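Local coordinates for peptide chain release factor subunit 1 (Aeropyrum pernix, PDB 3AGK), which probably directs the termination of nascent peptide synthesis at the stop codons UAA, UAG and UGA, as a member of the eukaryotic release factor 1 family, at residues A[31-36]-A[68-73]; A[50-55]-A[73-78]; A[80-85]-A[93-98]. One frame throughout, in Å; residues are numbered along the deposited sequence.

How the interactions relate
All three interactions lie within eRF1 domain 1 and share the helix 65-82, which interaction 1 uses near its start, interaction 2 at its middle and interaction 3 at its end. The centre of interaction 2 is about 10 Å from those of 1 and 3, which are about 14 Å apart. Along the chain interactions 1 and 2 interleave, and interaction 3 follows both. Interactions 1 and 3 pack the helix and the turn after it on strands 34-39 and 93-98, neighbours in one antiparallel sheet, while interaction 2 sets helix 45-58 beside helix 65-82. L35 touches L75 between interactions 1 and 2; L52 touches L82 and A78 touches L95 between 2 and 3.

Interaction 1 of 3, residues A[31-36]-A[68-73]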
loop_
_atom_site.group_PDB
_atom_site.type_symbol
_atom_site.label_atom_id
_atom_site.label_comp_id
_atom_site.label_asym_id
_atom_site.label_seq_id
_atom_site.Cartn_x
_atom_site.Cartn_y
_atom_site.Cartn_z
ATOM N N ALA A 31 -8.922 -14.225 -19.751
ATOM C CA ALA A 31 -8.122 -15.433 -19.557
ATOM C C ALA A 31 -6.711 -15.067 -19.122
ATOM O O ALA A 31 -6.315 -13.900 -19.183
ATOM C CB ALA A 31 -8.085 -16.264 -20.823
ATOM N N THR A 32 -5.955 -16.061 -18.671
ATOM C CA THR A 32 -4.605 -15.801 -18.195
ATOM C C THR A 32 -3.657 -15.627 -19.374
ATOM O O THR A 32 -2.963 -16.562 -19.760
ATOM C CB THR A 32 -4.096 -16.915 -17.268
ATOM O OG1 THR A 32 -4.047 -18.152 -17.985
ATOM C CG2 THR A 32 -5.018 -17.065 -16.057
ATOM N N VAL A 33 -3.624 -14.413 -19.922
ATOM C CA VAL A 33 -2.913 -14.135 -21.168
ATOM C C VAL A 33 -2.068 -12.854 -21.133
ATOM O O VAL A 33 -1.731 -12.299 -22.185
ATOM C CB VAL A 33 -3.903 -14.036 -22.351
ATOM C CG1 VAL A 33 -4.826 -15.250 -22.372
ATOM C CG2 VAL A 33 -4.705 -12.735 -22.278
ATOM N N LEU A 34 -1.739 -12.379 -19.934
ATOM C CA LEU A 34 -0.842 -11.233 -19.786
ATOM C C LEU A 34 0.487 -11.683 -19.184
ATOM O O LEU A 34 0.538 -12.205 -18.066
ATOM C CB LEU A 34 -1.484 -10.135 -18.936
ATOM C CG LEU A 34 -2.755 -9.496 -19.513
ATOM C CD1 LEU A 34 -3.326 -8.462 -18.556
ATOM C CD2 LEU A 34 -2.500 -8.868 -20.871
ATOM N N LEU A 35 1.555 -11.484 -19.945
ATOM C CA LEU A 35 2.880 -11.996 -19.601
ATOM C C LEU A 35 3.656 -11.104 -18.637
ATOM O O LEU A 35 3.743 -9.891 -18.824
ATOM C CB LEU A 35 3.694 -12.196 -20.881
ATOM C CG LEU A 35 5.175 -12.563 -20.776
ATOM C CD1 LEU A 35 5.381 -13.570 -19.668
ATOM C CD2 LEU A 35 5.663 -13.146 -22.098
ATOM N N SER A 36 4.225 -11.724 -17.610
ATOM C CA SER A 36 5.117 -11.036 -16.687
ATOM C C SER A 36 6.462 -11.775 -16.668
ATOM O O SER A 36 6.495 -12.989 -16.481
ATOM C CB SER A 36 4.503 -11.006 -15.280
ATOM O OG SER A 36 3.241 -10.358 -15.280
ATOM N N ARG A 68 -5.045 -19.322 -26.761
ATOM C CA ARG A 68 -3.826 -19.913 -27.281
ATOM C C ARG A 68 -3.046 -18.888 -28.111
ATOM O O ARG A 68 -1.847 -18.705 -27.910
ATOM C CB ARG A 68 -4.155 -21.155 -28.109
ATOM C CG ARG A 68 -2.944 -21.931 -28.589
ATOM C CD ARG A 68 -3.345 -23.188 -29.368
ATOM N NE ARG A 68 -3.992 -22.885 -30.644
ATOM C CZ ARG A 68 -5.301 -22.981 -30.867
ATOM N NH1 ARG A 68 -5.791 -22.680 -32.063
ATOM N NH2 ARG A 68 -6.121 -23.376 -29.897
ATOM N N GLN A 69 -3.737 -18.212 -29.026
ATOM C CA GLN A 69 -3.126 -17.192 -29.876
ATOM C C GLN A 69 -2.534 -16.063 -29.047
ATOM O O GLN A 69 -1.423 -15.593 -29.305
ATOM C CB GLN A 69 -4.164 -16.592 -30.834
ATOM C CG GLN A 69 -4.403 -17.374 -32.117
ATOM C CD GLN A 69 -5.265 -16.604 -33.116
ATOM O OE1 GLN A 69 -4.829 -16.305 -34.232
ATOM N NE2 GLN A 69 -6.492 -16.278 -32.715
ATOM N N ALA A 70 -3.306 -15.622 -28.061
ATOM C CA ALA A 70 -2.955 -14.472 -27.244
ATOM C C ALA A 70 -1.582 -14.654 -26.614
ATOM O O ALA A 70 -0.742 -13.748 -26.622
ATOM C CB ALA A 70 -3.996 -14.283 -26.167
ATOM N N VAL A 71 -1.367 -15.838 -26.059
ATOM C CA VAL A 71 -0.134 -16.127 -25.360
ATOM C C VAL A 71 1.026 -16.195 -26.347
ATOM O O VAL A 71 2.088 -15.632 -26.100
ATOM C CB VAL A 71 -0.264 -17.428 -24.527
ATOM C CG1 VAL A 71 1.073 -17.830 -23.916
ATOM C CG2 VAL A 71 -1.317 -17.242 -23.438
ATOM N N LYS A 72 0.819 -16.867 -27.472
ATOM C CA LYS A 72 1.856 -16.949 -28.492
ATOM C C LYS A 72 2.314 -15.554 -28.898
ATOM O O LYS A 72 3.511 -15.283 -28.977
ATOM C CB LYS A 72 1.363 -17.718 -29.719
ATOM C CG LYS A 72 1.217 -19.212 -29.509
ATOM C CD LYS A 72 0.691 -19.907 -30.766
ATOM C CE LYS A 72 0.555 -21.408 -30.554
ATOM N NZ LYS A 72 0.040 -22.114 -31.758
ATOM N N ARG A 73 1.355 -14.667 -29.140
ATOM C CA ARG A 73 1.671 -13.310 -29.552
ATOM C C ARG A 73 2.525 -12.554 -28.529
ATOM O O ARG A 73 3.481 -11.865 -28.895
ATOM C CB ARG A 73 0.400 -12.519 -29.825
ATOM C CG ARG A 73 0.687 -11.104 -30.288
ATOM C CD ARG A 73 -0.510 -10.219 -30.060
ATOM N NE ARG A 73 -0.493 -9.034 -30.907
ATOM C CZ ARG A 73 -1.451 -8.112 -30.898
ATOM N NH1 ARG A 73 -2.487 -8.241 -30.068
ATOM N NH2 ARG A 73 -1.368 -7.059 -31.706
#
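V33 lies against A70 and V71 where the chain enters strand 34-39 and meets helix 65-82, a piece of the helix-on-sheet packing of eRF1 domain 1, whose antiparallel sheet has four strands. The approach is close, with V33 CA and V71 CA 5.4 Å apart, and small, compact side chains suit it. No hydrogen bond links the two segments; the contact is wholly van der Waals.

V33 gives up the most surface. Its CB sits 3.8 Å from A70 CB, and V33 CG1 reaches the same A70 methyl at 4.0 Å. A70 points toward segment 31-36, and as an alanine it offers a single methyl that lets the helix come this near. T67, one turn earlier on the helix, also touches V33.

Around V33 the backbone is irregular. T32 is the centre of an inverse gamma turn, closed by a weak hydrogen bond from V33 N to A31 O, and V33 and L34 together face D125 of the neighbouring strand as a classic beta bulge. Beyond the bulge L35 turns toward the helix, where it packs on L75 and A78.

V71 comes at V33 aslant, the two beta-branched side chains crossing. With chi1 at 173°, its CG2 stands opposite the carbonyl carbon and beside the backbone N, and from there it meets segment 31-36. This V71 CG2 methyl lies 4.2 Å from V33 CG1, equally far from V33 CA, and 4.1 Å from T32 O.

Interaction 2 of 3, residues A[50-55]-A[73-78]; sequences TLLRQE and RALSAA
Segments 50-55 and 73-78 run nearly antiparallel, their axes 10.0 Å apart at closest approach and their directions 163° from each other, with L52 and L75 facing across the gap at a CA-CA distance of 6.7 Å. Both leucines point toward the opposite helix, and their branched, flexible side chains meet between the two backbones. L52 holds CG anti to its carbonyl carbon (chi1 -68°), which carries its methyls across to the partner helix: L52 CD2 meets L75 CD1 at 3.9 Å, and L52 CD1 meets A78 CB at 4.2 Å. A78 lies one turn beyond L75, and its small methyl lets the branched end of L52 come this near.

The helices 45-58 and 65-82, consecutive in the chain, thus form an antiparallel helical hairpin in eRF1 domain 1. Y122 of strand 121-125 touches L52, E55 and L75, so the sheet adds an aromatic side chain to the same apolar seam.

L75 also covers the backbone of E55 across the interface. Its torsions are far from the usual staggered values (chi1 -112°), and L75 CD2 is brought to 4.0 Å from both C and O of E55. E55 itself joins through its aliphatic part: its CB points inward and lies 4.2 Å from L75 CD2, while the charged carboxylate leads away from the leucine.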
loop_
_atom_site.group_PDB
_atom_site.type_symbol
_atom_site.label_atom_id
_atom_site.label_comp_id
_atom_site.label_asym_id
_atom_site.label_seq_id
_atom_site.Cartn_x
_atom_site.Cartn_y
_atom_site.Cartn_z
ATOM N N THR A 50 15.547 -19.894 -24.435
ATOM C CA THR A 50 15.173 -21.310 -24.431
ATOM C C THR A 50 13.887 -21.553 -23.630
ATOM O O THR A 50 12.983 -22.256 -24.089
ATOM C CB THR A 50 16.310 -22.184 -23.868
ATOM O OG1 THR A 50 17.438 -22.103 -24.739
ATOM C CG2 THR A 50 15.867 -23.657 -23.753
ATOM N N LEU A 51 13.794 -20.950 -22.448
ATOM C CA LEU A 51 12.587 -21.065 -21.633
ATOM C C LEU A 51 11.334 -20.513 -22.346
ATOM O O LEU A 51 10.297 -21.154 -22.366
ATOM C CB LEU A 51 12.794 -20.382 -20.276
ATOM C CG LEU A 51 11.629 -20.474 -19.278
ATOM C CD1 LEU A 51 12.123 -20.365 -17.837
ATOM C CD2 LEU A 51 10.581 -19.402 -19.566
ATOM N N LEU A 52 11.427 -19.325 -22.933
ATOM C CA LEU A 52 10.296 -18.767 -23.664
ATOM C C LEU A 52 9.931 -19.646 -24.856
ATOM O O LEU A 52 8.757 -19.807 -25.176
ATOM C CB LEU A 52 10.606 -17.344 -24.150
ATOM C CG LEU A 52 10.741 -16.270 -23.078
ATOM C CD1 LEU A 52 11.033 -14.925 -23.708
ATOM C CD2 LEU A 52 9.482 -16.209 -22.208
ATOM N N ARG A 53 10.946 -20.198 -25.518
ATOM C CA ARG A 53 10.723 -21.058 -26.676
ATOM C C ARG A 53 9.968 -22.333 -26.265
ATOM O O ARG A 53 9.101 -22.805 -26.998
ATOM C CB ARG A 53 12.057 -21.410 -27.348
ATOM C CG ARG A 53 12.459 -20.422 -28.441
ATOM C CD ARG A 53 13.879 -20.623 -28.925
ATOM N NE ARG A 53 14.216 -19.566 -29.875
ATOM C CZ ARG A 53 15.439 -19.311 -30.321
ATOM N NH1 ARG A 53 16.464 -20.038 -29.904
ATOM N NH2 ARG A 53 15.636 -18.325 -31.191
ATOM N N GLN A 54 10.309 -22.871 -25.093
ATOM C CA GLN A 54 9.601 -24.024 -24.516
ATOM C C GLN A 54 8.156 -23.668 -24.216
ATOM O O GLN A 54 7.222 -24.376 -24.612
ATOM C CB GLN A 54 10.246 -24.462 -23.211
ATOM C CG GLN A 54 11.686 -24.891 -23.325
ATOM C CD GLN A 54 12.169 -25.557 -22.057
ATOM O OE1 GLN A 54 13.368 -25.756 -21.858
ATOM N NE2 GLN A 54 11.227 -25.913 -21.186
ATOM N N GLU A 55 7.983 -22.568 -23.491
ATOM C CA GLU A 55 6.661 -22.048 -23.186
ATOM C C GLU A 55 5.850 -21.872 -24.467
ATOM O O GLU A 55 4.646 -22.120 -24.482
ATOM C CB GLU A 55 6.759 -20.725 -22.405
ATOM C CG GLU A 55 7.099 -20.922 -20.920
ATOM C CD GLU A 55 6.218 -22.002 -20.278
ATOM O OE1 GLU A 55 4.975 -21.893 -20.380
ATOM O OE2 GLU A 55 6.763 -22.956 -19.688
ATOM N N ARG A 73 1.355 -14.667 -29.140
ATOM C CA ARG A 73 1.671 -13.310 -29.552
ATOM C C ARG A 73 2.525 -12.554 -28.529
ATOM O O ARG A 73 3.481 -11.865 -28.895
ATOM C CB ARG A 73 0.400 -12.519 -29.825
ATOM C CG ARG A 73 0.687 -11.104 -30.288
ATOM C CD ARG A 73 -0.510 -10.219 -30.060
ATOM N NE ARG A 73 -0.493 -9.034 -30.907
ATOM C CZ ARG A 73 -1.451 -8.112 -30.898
ATOM N NH1 ARG A 73 -2.487 -8.241 -30.068
ATOM N NH2 ARG A 73 -1.368 -7.059 -31.706
ATOM N N ALA A 74 2.165 -12.665 -27.254
ATOM C CA ALA A 74 2.912 -12.002 -26.187
ATOM C C ALA A 74 4.303 -12.614 -26.033
ATOM O O ALA A 74 5.283 -11.897 -25.872
ATOM C CB ALA A 74 2.155 -12.087 -24.877
ATOM N N LEU A 75 4.373 -13.942 -26.079
ATOM C CA LEU A 75 5.648 -14.651 -26.057
ATOM C C LEU A 75 6.578 -14.193 -27.190
ATOM O O LEU A 75 7.772 -13.960 -26.972
ATOM C CB LEU A 75 5.405 -16.158 -26.170
ATOM C CG LEU A 75 5.679 -17.120 -25.012
ATOM C CD1 LEU A 75 5.942 -16.434 -23.708
ATOM C CD2 LEU A 75 4.537 -18.115 -24.878
ATOM N N SER A 76 6.035 -14.077 -28.400
ATOM C CA SER A 76 6.842 -13.661 -29.544
ATOM C C SER A 76 7.347 -12.245 -29.355
ATOM O O SER A 76 8.488 -11.924 -29.711
ATOM C CB SER A 76 6.041 -13.734 -30.833
ATOM O OG SER A 76 5.511 -15.030 -30.968
ATOM N N ALA A 77 6.490 -11.401 -28.787
ATOM C CA ALA A 77 6.859 -10.008 -28.558
ATOM C C ALA A 77 8.023 -9.939 -27.582
ATOM O O ALA A 77 8.986 -9.214 -27.811
ATOM C CB ALA A 77 5.675 -9.215 -28.048
ATOM N N ALA A 78 7.945 -10.717 -26.508
ATOM C CA ALA A 78 9.020 -10.738 -25.524
ATOM C C ALA A 78 10.336 -11.268 -26.127
ATOM O O ALA A 78 11.416 -10.697 -25.888
ATOM C CB ALA A 78 8.609 -11.534 -24.299
#

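Interaction 3 of 3, residues A[80-85]-A[93-98]; sequences DRLQML and LVLFCG
L93 meets L82 and L85 through its CD1 methyl, and the contact is mainly leucine on leucine, with L93 and L95 burying about equal surface on the strand. L82 and L93 slide past each other in opposite directions, L82 CD2 coming to 3.7 Å from L93 CD1. The same L82 methyl also reaches L95, whose side chain it crosses at a slant, with L82 CD2 4.2 Å from L95 CD1, so one branch of L82 serves two strand residues. L85 approaches L93 tip to tip; L85 CD1 is placed 3.3 Å from L93 CD1, tighter than normal packing and so doubtful in detail, though the two leucine ends clearly abut. An alanine here in place of L93 takes away the methyl that both touch, and would probably leave L85 with no strand partner among the two segments and L82 with L95 alone, opening a gap beside the turn.

The backbone sets these leucines in place. Helix 65-82 ends at L82, and a type I beta turn from L82 to L85, with L85 N bonded to L82 O at 3.1 Å, folds the chain so that both leucines bear on the sheet. In eRF1 domain 1 this last helical turn and the beta turn pack on strand 93-98 of the four-stranded antiparallel sheet. Strand 93-98 alternates: L93 and L95 point toward segment 80-85, while F96 packs with F128. C97 forms a disulfide with C108, tying this strand covalently to its neighbour 107-111.

Arginine contributes its hydrocarbon portion. R81 CB lies 3.7 Å from L95 CD2 and R81 CG 4.0 Å from the same methyl, the two side chains crossing. Bends at chi2 (42°) and chi3 (55°) then lead the guanidinium away from the strand segment, which suits a long residue that is apolar at its base and charged at its end.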
loop_
_atom_site.group_PDB
_atom_site.type_symbol
_atom_site.label_atom_id
_atom_site.label_comp_id
_atom_site.label_asym_id
_atom_site.label_seq_id
_atom_site.Cartn_x
_atom_site.Cartn_y
_atom_site.Cartn_z
ATOM N N ASP A 80 11.195 -11.095 -29.301
ATOM C CA ASP A 80 11.638 -9.990 -30.154
ATOM C C ASP A 80 12.449 -8.996 -29.350
ATOM O O ASP A 80 13.534 -8.580 -29.750
ATOM C CB ASP A 80 10.430 -9.245 -30.726
ATOM C CG ASP A 80 9.840 -9.934 -31.928
ATOM O OD1 ASP A 80 10.574 -10.709 -32.577
ATOM O OD2 ASP A 80 8.641 -9.696 -32.217
ATOM N N ARG A 81 11.883 -8.606 -28.215
ATOM C CA ARG A 81 12.487 -7.632 -27.331
ATOM C C ARG A 81 13.871 -8.104 -26.870
ATOM O O ARG A 81 14.831 -7.327 -26.847
ATOM C CB ARG A 81 11.551 -7.413 -26.138
ATOM C CG ARG A 81 11.106 -5.972 -25.880
ATOM C CD ARG A 81 10.761 -5.212 -27.144
ATOM N NE ARG A 81 9.760 -5.900 -27.955
ATOM C CZ ARG A 81 8.527 -5.453 -28.171
ATOM N NH1 ARG A 81 8.125 -4.306 -27.639
ATOM N NH2 ARG A 81 7.700 -6.153 -28.927
ATOM N N LEU A 82 13.980 -9.382 -26.512
ATOM C CA LEU A 82 15.225 -9.897 -25.943
ATOM C C LEU A 82 16.307 -10.040 -27.001
ATOM O O LEU A 82 17.494 -9.914 -26.718
ATOM C CB LEU A 82 15.010 -11.249 -25.248
ATOM C CG LEU A 82 14.141 -11.295 -23.993
ATOM C CD1 LEU A 82 14.135 -12.700 -23.412
ATOM C CD2 LEU A 82 14.626 -10.300 -22.965
ATOM N N GLN A 83 15.899 -10.323 -28.228
ATOM C CA GLN A 83 16.884 -10.471 -29.279
ATOM C C GLN A 83 17.411 -9.107 -29.721
ATOM O O GLN A 83 18.274 -9.024 -30.587
ATOM C CB GLN A 83 16.345 -11.332 -30.431
ATOM C CG GLN A 83 16.159 -12.789 -29.974
ATOM C CD GLN A 83 15.814 -13.765 -31.088
ATOM O OE1 GLN A 83 14.660 -13.854 -31.526
ATOM N NE2 GLN A 83 16.811 -14.533 -31.526
ATOM N N MET A 84 16.911 -8.048 -29.085
ATOM C CA MET A 84 17.436 -6.691 -29.294
ATOM C C MET A 84 18.647 -6.421 -28.423
ATOM O O MET A 84 19.352 -5.441 -28.625
ATOM C CB MET A 84 16.389 -5.634 -28.941
ATOM C CG MET A 84 15.523 -5.179 -30.077
ATOM S SD MET A 84 14.195 -4.126 -29.457
ATOM C CE MET A 84 13.109 -4.133 -30.879
ATOM N N LEU A 85 18.869 -7.278 -27.434
ATOM C CA LEU A 85 19.907 -7.031 -26.453
ATOM C C LEU A 85 21.004 -8.064 -26.572
ATOM O O LEU A 85 20.821 -9.121 -27.177
ATOM C CB LEU A 85 19.322 -7.081 -25.047
ATOM C CG LEU A 85 17.918 -6.525 -24.834
ATOM C CD1 LEU A 85 17.459 -6.801 -23.420
ATOM C CD2 LEU A 85 17.844 -5.027 -25.152
ATOM N N LEU A 93 16.240 -7.183 -16.121
ATOM C CA LEU A 93 15.185 -6.739 -17.028
ATOM C C LEU A 93 13.831 -7.150 -16.487
ATOM O O LEU A 93 13.719 -8.177 -15.815
ATOM C CB LEU A 93 15.344 -7.430 -18.374
ATOM C CG LEU A 93 16.177 -6.874 -19.508
ATOM C CD1 LEU A 93 16.115 -7.875 -20.644
ATOM C CD2 LEU A 93 15.619 -5.530 -19.942
ATOM N N VAL A 94 12.793 -6.377 -16.791
ATOM C CA VAL A 94 11.431 -6.871 -16.610
ATOM C C VAL A 94 10.562 -6.534 -17.828
ATOM O O VAL A 94 10.651 -5.435 -18.391
ATOM C CB VAL A 94 10.762 -6.393 -15.290
ATOM C CG1 VAL A 94 11.799 -5.982 -14.249
ATOM C CG2 VAL A 94 9.799 -5.275 -15.556
ATOM N N LEU A 95 9.744 -7.497 -18.242
ATOM C CA LEU A 95 8.834 -7.320 -19.368
ATOM C C LEU A 95 7.391 -7.610 -18.988
ATOM O O LEU A 95 7.126 -8.582 -18.296
ATOM C CB LEU A 95 9.220 -8.239 -20.534
ATOM C CG LEU A 95 10.420 -7.833 -21.399
ATOM C CD1 LEU A 95 11.727 -8.248 -20.726
ATOM C CD2 LEU A 95 10.326 -8.419 -22.804
ATOM N N PHE A 96 6.466 -6.772 -19.452
ATOM C CA PHE A 96 5.037 -7.095 -19.411
ATOM C C PHE A 96 4.464 -6.944 -20.829
ATOM O O PHE A 96 4.686 -5.930 -21.481
ATOM C CB PHE A 96 4.300 -6.173 -18.442
ATOM C CG PHE A 96 4.847 -6.195 -17.032
ATOM C CD1 PHE A 96 5.751 -5.234 -16.604
ATOM C CD2 PHE A 96 4.443 -7.171 -16.129
ATOM C CE1 PHE A 96 6.249 -5.253 -15.301
ATOM C CE2 PHE A 96 4.933 -7.191 -14.830
ATOM C CZ PHE A 96 5.840 -6.226 -14.420
ATOM N N CYS A 97 3.764 -7.959 -21.327
ATOM C CA CYS A 97 3.205 -7.896 -22.678
ATOM C C CYS A 97 1.809 -8.497 -22.704
ATOM O O CYS A 97 1.505 -9.403 -21.934
ATOM C CB CYS A 97 4.095 -8.630 -23.709
ATOM S SG CYS A 97 5.843 -8.155 -23.727
ATOM N N GLY A 98 0.969 -7.992 -23.603
ATOM C CA GLY A 98 -0.361 -8.546 -23.802
ATOM C C GLY A 98 -1.338 -7.546 -24.390
ATOM O O GLY A 98 -0.955 -6.434 -24.765
#